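PDB 6CCA: DisA protein from Sorangium cellulosum, which probably transfers methyl groups from S-adenosylmethionine to carbon, forming gem-dimethyl groups on polyketide intermediates of the disorazol assembly line. Local coordinates for residues 204-209 / 239-244; 370-375 / 401-406. All blocks are in the same frame, centred on the assembly; numbering follows the deposited sequence.

Both contacts belong to the methyltransferase fold and are built on opposite sides of its central sheet, their centres about 19 Å apart. Contact 1 joins two helices, 196-216 and 239-246, on one side; contact 2 sets the start of helix 372-381 against strand 402-409 on the other. They follow one another along the chain, the first closing before the second opens. Strand 402-409 connects them: Asn403 and Ile405 face contact 2, while Val404 and Leu406 turn the other way and meet Val205, Leu204 and Ser208 of helix 196-216, with Ser208 OG 3.5 Å from Leu406 CD2. The sheet is thus covered by helices on both sides, as in a Rossmann-like methyltransferase.

Contact 1: residues 204-209 / 239-244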
loop_
_atom_site.group_PDB
_atom_site.type_symbol
_atom_site.label_atom_id
_atom_site.label_comp_id
_atom_site.label_asym_id
_atom_site.label_seq_id
_atom_site.Cartn_x
_atom_site.Cartn_y
_atom_site.Cartn_z
ATOM N N LEU A 204 8.945 7.298 9.077
ATOM C CA LEU A 204 8.098 7.001 10.223
ATOM C C LEU A 204 8.103 5.545 10.610
ATOM O O LEU A 204 8.090 5.220 11.782
ATOM C CB LEU A 204 6.621 7.460 10.031
ATOM C CG LEU A 204 6.316 8.924 10.177
ATOM C CD1 LEU A 204 4.843 9.118 9.870
ATOM C CD2 LEU A 204 6.662 9.342 11.625
ATOM N N VAL A 205 8.205 4.633 9.650
ATOM C CA VAL A 205 8.339 3.228 10.035
ATOM C C VAL A 205 9.684 2.970 10.791
ATOM O O VAL A 205 9.719 2.327 11.808
ATOM C CB VAL A 205 8.272 2.301 8.819
ATOM C CG1 VAL A 205 8.752 0.867 9.130
ATOM C CG2 VAL A 205 6.910 2.330 8.143
ATOM N N ILE A 206 10.771 3.485 10.249
ATOM C CA ILE A 206 12.104 3.342 10.815
ATOM C C ILE A 206 12.099 3.931 12.227
ATOM O O ILE A 206 12.583 3.323 13.152
ATOM C CB ILE A 206 13.170 4.018 9.953
ATOM C CG1 ILE A 206 13.414 3.191 8.683
ATOM C CG2 ILE A 206 14.537 4.083 10.686
ATOM C CD1 ILE A 206 14.290 3.842 7.624
ATOM N N LYS A 207 11.556 5.113 12.368
ATOM C CA LYS A 207 11.477 5.750 13.678
ATOM C C LYS A 207 10.732 4.867 14.669
ATOM O O LYS A 207 11.123 4.752 15.861
ATOM C CB LYS A 207 10.744 7.111 13.534
ATOM C CG LYS A 207 10.618 7.933 14.834
ATOM C CD LYS A 207 11.968 8.172 15.388
ATOM C CE LYS A 207 12.036 9.338 16.381
ATOM N NZ LYS A 207 13.309 9.144 17.169
ATOM N N SER A 208 9.622 4.261 14.243
ATOM C CA SER A 208 8.885 3.422 15.119
ATOM C C SER A 208 9.734 2.288 15.612
ATOM O O SER A 208 9.660 1.913 16.773
ATOM C CB SER A 208 7.621 2.895 14.469
ATOM O OG SER A 208 6.718 3.906 13.981
ATOM N N LEU A 209 10.508 1.673 14.715
ATOM C CA LEU A 209 11.297 0.539 15.095
ATOM C C LEU A 209 12.407 0.928 16.069
ATOM O O LEU A 209 12.703 0.192 17.030
ATOM C CB LEU A 209 11.876 -0.172 13.843
ATOM C CG LEU A 209 10.840 -0.697 12.841
ATOM C CD1 LEU A 209 11.612 -1.259 11.629
ATOM C CD2 LEU A 209 9.867 -1.733 13.371
ATOM N N THR A 239 13.182 -2.057 2.346
ATOM C CA THR A 239 13.852 -2.813 3.399
ATOM C C THR A 239 15.293 -2.407 3.555
ATOM O O THR A 239 15.863 -2.368 4.681
ATOM C CB THR A 239 13.674 -4.334 3.134
ATOM O OG1 THR A 239 12.263 -4.629 3.042
ATOM C CG2 THR A 239 14.360 -5.087 4.218
ATOM N N ALA A 240 15.900 -2.027 2.455
ATOM C CA ALA A 240 17.318 -1.599 2.480
ATOM C C ALA A 240 17.660 -0.524 3.571
ATOM O O ALA A 240 18.584 -0.674 4.397
ATOM C CB ALA A 240 17.737 -1.117 1.073
ATOM N N SER A 241 16.859 0.540 3.592
ATOM C CA SER A 241 17.052 1.595 4.512
ATOM C C SER A 241 16.644 1.197 5.928
ATOM O O SER A 241 17.210 1.707 6.881
ATOM C CB SER A 241 16.394 2.873 3.979
ATOM O OG SER A 241 14.994 2.736 4.109
ATOM N N VAL A 242 15.675 0.299 6.087
ATOM C CA VAL A 242 15.391 -0.228 7.382
ATOM C C VAL A 242 16.603 -0.966 7.992
ATOM O O VAL A 242 17.020 -0.730 9.153
ATOM C CB VAL A 242 14.161 -1.148 7.352
ATOM C CG1 VAL A 242 13.983 -1.847 8.688
ATOM C CG2 VAL A 242 12.878 -0.358 6.982
ATOM N N LEU A 243 17.161 -1.870 7.206
ATOM C CA LEU A 243 18.266 -2.671 7.694
ATOM C C LEU A 243 19.469 -1.746 8.018
ATOM O O LEU A 243 20.182 -1.948 8.978
ATOM C CB LEU A 243 18.624 -3.702 6.637
ATOM C CG LEU A 243 17.570 -4.755 6.342
ATOM C CD1 LEU A 243 18.114 -5.730 5.288
ATOM C CD2 LEU A 243 17.112 -5.526 7.548
ATOM N N GLU A 244 19.734 -0.756 7.186
ATOM C CA GLU A 244 20.842 0.137 7.486
ATOM C C GLU A 244 20.594 0.879 8.809
ATOM O O GLU A 244 21.502 0.994 9.656
ATOM C CB GLU A 244 21.090 1.116 6.348
ATOM C CG GLU A 244 22.325 1.994 6.573
ATOM C CD GLU A 244 23.648 1.185 6.698
ATOM O OE1 GLU A 244 23.773 -0.011 6.278
ATOM O OE2 GLU A 244 24.603 1.720 7.275
#
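Ile206, Leu209 and Val242 make the apolar part of this contact between two helices. Ile206 CG1 lies 4.0 Å from Val242 CG2, the two side chains alongside but pointing opposite ways. Leu209 instead lies across Val242, its CD1 being 3.8 Å from Val242 CG1. One valine therefore serves two partners, a methyl for each: CG1 stands anti to the backbone N (chi1 172°) and goes to Leu209, and CG2, beside that N, goes to Ile206. A short beta-branched residue suits this place, where the nearest CA atoms, those of Ile206 and Val242, are only 5.9 Å apart.

The remaining touch is between an apolar tip and polar atoms. Ile206 reaches past Val242 with its extended chain, bringing CD1 to 3.7 Å from Ser241 O and 3.8 Å from Ser241 OG. Serine is small enough to let the methyl in, and its hydroxyl has a weak hydrogen bond to Thr238 O.

Within segment 204-209 of helix 196-216, Ser208 OG folds back onto Leu204 O at 2.9 Å, so this buried hydroxyl is satisfied by its own helix. The short axes approach to 10.1 Å and cross at -30°. The two helices lie side by side on one face of the sheet: 196-216 over strands 300-306 and 402-409, with Val205 on Leu304 and Val404, Leu209 on Val302, and 239-246 over strand 253-257, with Val242 on Tyr255.

Contact 2: residues 370-375 / 401-406; sequences LSSPMW and IQNVIL
The indole of Trp375 is held between aliphatic groups on its two faces. Ile405 CD1 comes over one face at the five-membered ring, 4.2 Å from its centroid and 28° off the normal, a CH-pi contact. Ile405 CD1 is 3.8 Å from Trp375 CD1. On the opposite face Leu370 CB sits 3.4 Å above the plane, shifted toward the rim. Ile405 delivers only the end of its longer branch, and its near-eclipsed, probably somewhat strained second torsion (119°) goes with placing CD1 over the indole.

The second flat group, the amide of Asn403, meets Ser372 through its N-H. ND2 donates to Ser372 OG at 3.0 Å in a nearly straight bond, with the acceptor in the amide plane. The same nitrogen also donates to Leu390 O, so two acceptors fix the rotation of the amide, while its OD1 receives a weak bond from Val404 N. An asparagine suits this buried place because one short side chain can supply both N-H groups.

Strand 402-409 is the antiparallel member of the Rossmann-like methyltransferase sheet, running between strands 330-337 and 387-389. Against it the helix starts with a capping box: Ser371 is the N-cap, its OG accepting from Met374 N at 3.2 Å, and in return Ser371 N makes a weak bond to Met374 SD at 3.6 Å. Ser372, in the first turn, points toward the strand and turns its hydroxyl to Asn403, beside Pro389. One turn further on, Trp375 spreads its large ring over the sheet, touching Leu334 and Glu336 of strand 330-337 as well as Ile405.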
loop_
_atom_site.group_PDB
_atom_site.type_symbol
_atom_site.label_atom_id
_atom_site.label_comp_id
_atom_site.label_asym_id
_atom_site.label_seq_id
_atom_site.Cartn_x
_atom_site.Cartn_y
_atom_site.Cartn_z
ATOM N N LEU A 370 -8.118 0.399 3.503
ATOM C CA LEU A 370 -8.860 0.959 4.583
ATOM C C LEU A 370 -8.400 2.327 4.919
ATOM O O LEU A 370 -7.204 2.631 4.835
ATOM C CB LEU A 370 -8.774 0.082 5.861
ATOM C CG LEU A 370 -9.638 -1.185 5.929
ATOM C CD1 LEU A 370 -9.205 -2.274 5.018
ATOM C CD2 LEU A 370 -9.500 -1.711 7.354
ATOM N N SER A 371 -9.314 3.213 5.315
ATOM C CA SER A 371 -8.917 4.508 5.798
ATOM C C SER A 371 -8.303 4.404 7.226
ATOM O O SER A 371 -8.406 3.380 7.822
ATOM C CB SER A 371 -10.121 5.459 5.941
ATOM O OG SER A 371 -10.997 4.994 6.944
ATOM N N SER A 372 -7.717 5.479 7.756
ATOM C CA SER A 372 -7.142 5.381 9.090
ATOM C C SER A 372 -8.226 5.028 10.121
ATOM O O SER A 372 -7.968 4.166 10.985
ATOM C CB SER A 372 -6.331 6.611 9.563
ATOM O OG SER A 372 -5.059 6.611 8.897
ATOM N N PRO A 373 -9.387 5.731 10.078
ATOM C CA PRO A 373 -10.436 5.370 11.074
ATOM C C PRO A 373 -10.894 3.944 10.928
ATOM O O PRO A 373 -11.044 3.239 11.937
ATOM C CB PRO A 373 -11.579 6.401 10.827
ATOM C CG PRO A 373 -10.903 7.592 10.167
ATOM C CD PRO A 373 -9.683 7.014 9.376
ATOM N N MET A 374 -11.019 3.457 9.713
ATOM C CA MET A 374 -11.363 2.047 9.494
ATOM C C MET A 374 -10.312 1.048 10.026
ATOM O O MET A 374 -10.659 0.049 10.649
ATOM C CB MET A 374 -11.647 1.731 8.025
ATOM C CG MET A 374 -12.917 2.420 7.451
ATOM S SD MET A 374 -12.872 2.467 5.628
ATOM C CE MET A 374 -13.298 0.831 5.209
ATOM N N TRP A 375 -9.042 1.338 9.821
ATOM C CA TRP A 375 -7.980 0.488 10.388
ATOM C C TRP A 375 -8.009 0.517 11.924
ATOM O O TRP A 375 -7.883 -0.542 12.560
ATOM C CB TRP A 375 -6.600 0.996 9.951
ATOM C CG TRP A 375 -6.102 0.445 8.647
ATOM C CD1 TRP A 375 -5.883 1.190 7.533
ATOM C CD2 TRP A 375 -5.685 -0.907 8.306
ATOM N NE1 TRP A 375 -5.354 0.409 6.535
ATOM C CE2 TRP A 375 -5.288 -0.882 6.956
ATOM C CE3 TRP A 375 -5.663 -2.136 8.987
ATOM C CZ2 TRP A 375 -4.839 -1.982 6.293
ATOM C CZ3 TRP A 375 -5.268 -3.257 8.298
ATOM C CH2 TRP A 375 -4.838 -3.157 6.955
ATOM N N ILE A 401 -4.053 10.461 2.327
ATOM C CA ILE A 401 -3.742 9.529 1.256
ATOM C C ILE A 401 -2.999 8.289 1.749
ATOM O O ILE A 401 -3.108 7.208 1.153
ATOM C CB ILE A 401 -2.816 10.253 0.215
ATOM C CG1 ILE A 401 -3.650 11.219 -0.594
ATOM C CG2 ILE A 401 -2.129 9.253 -0.718
ATOM C CD1 ILE A 401 -2.791 12.049 -1.556
ATOM N N GLN A 402 -2.271 8.451 2.813
ATOM C CA GLN A 402 -1.375 7.444 3.363
ATOM C C GLN A 402 -1.153 7.709 4.841
ATOM O O GLN A 402 -1.222 8.872 5.364
ATOM C CB GLN A 402 -0.025 7.540 2.669
ATOM C CG GLN A 402 0.997 6.482 2.954
ATOM C CD GLN A 402 2.186 6.507 2.020
ATOM O OE1 GLN A 402 2.290 7.330 1.112
ATOM N NE2 GLN A 402 3.130 5.633 2.285
ATOM N N ASN A 403 -0.898 6.631 5.553
ATOM C CA ASN A 403 -0.550 6.741 6.979
ATOM C C ASN A 403 0.293 5.589 7.494
ATOM O O ASN A 403 0.313 4.490 6.854
ATOM C CB ASN A 403 -1.818 6.947 7.821
ATOM C CG ASN A 403 -1.525 7.745 9.107
ATOM O OD1 ASN A 403 -0.395 8.203 9.335
ATOM N ND2 ASN A 403 -2.551 7.898 9.944
ATOM N N VAL A 404 1.022 5.840 8.573
ATOM C CA VAL A 404 1.585 4.763 9.389
ATOM C C VAL A 404 0.662 4.551 10.615
ATOM O O VAL A 404 0.202 5.522 11.275
ATOM C CB VAL A 404 3.004 5.049 9.758
ATOM C CG1 VAL A 404 3.483 4.174 10.908
ATOM C CG2 VAL A 404 3.906 4.877 8.544
ATOM N N ILE A 405 0.364 3.303 10.882
ATOM C CA ILE A 405 -0.571 2.869 11.933
ATOM C C ILE A 405 0.138 1.896 12.840
ATOM O O ILE A 405 0.717 0.941 12.365
ATOM C CB ILE A 405 -1.868 2.266 11.385
ATOM C CG1 ILE A 405 -2.533 3.241 10.370
ATOM C CG2 ILE A 405 -2.830 1.945 12.538
ATOM C CD1 ILE A 405 -2.661 2.671 9.024
ATOM N N LEU A 406 0.163 2.193 14.131
ATOM C CA LEU A 406 0.790 1.352 15.169
ATOM C C LEU A 406 -0.291 0.713 16.032
ATOM O O LEU A 406 -1.312 1.342 16.314
ATOM C CB LEU A 406 1.721 2.163 16.063
ATOM C CG LEU A 406 2.707 3.096 15.321
ATOM C CD1 LEU A 406 3.457 3.971 16.292
ATOM C CD2 LEU A 406 3.669 2.320 14.523
#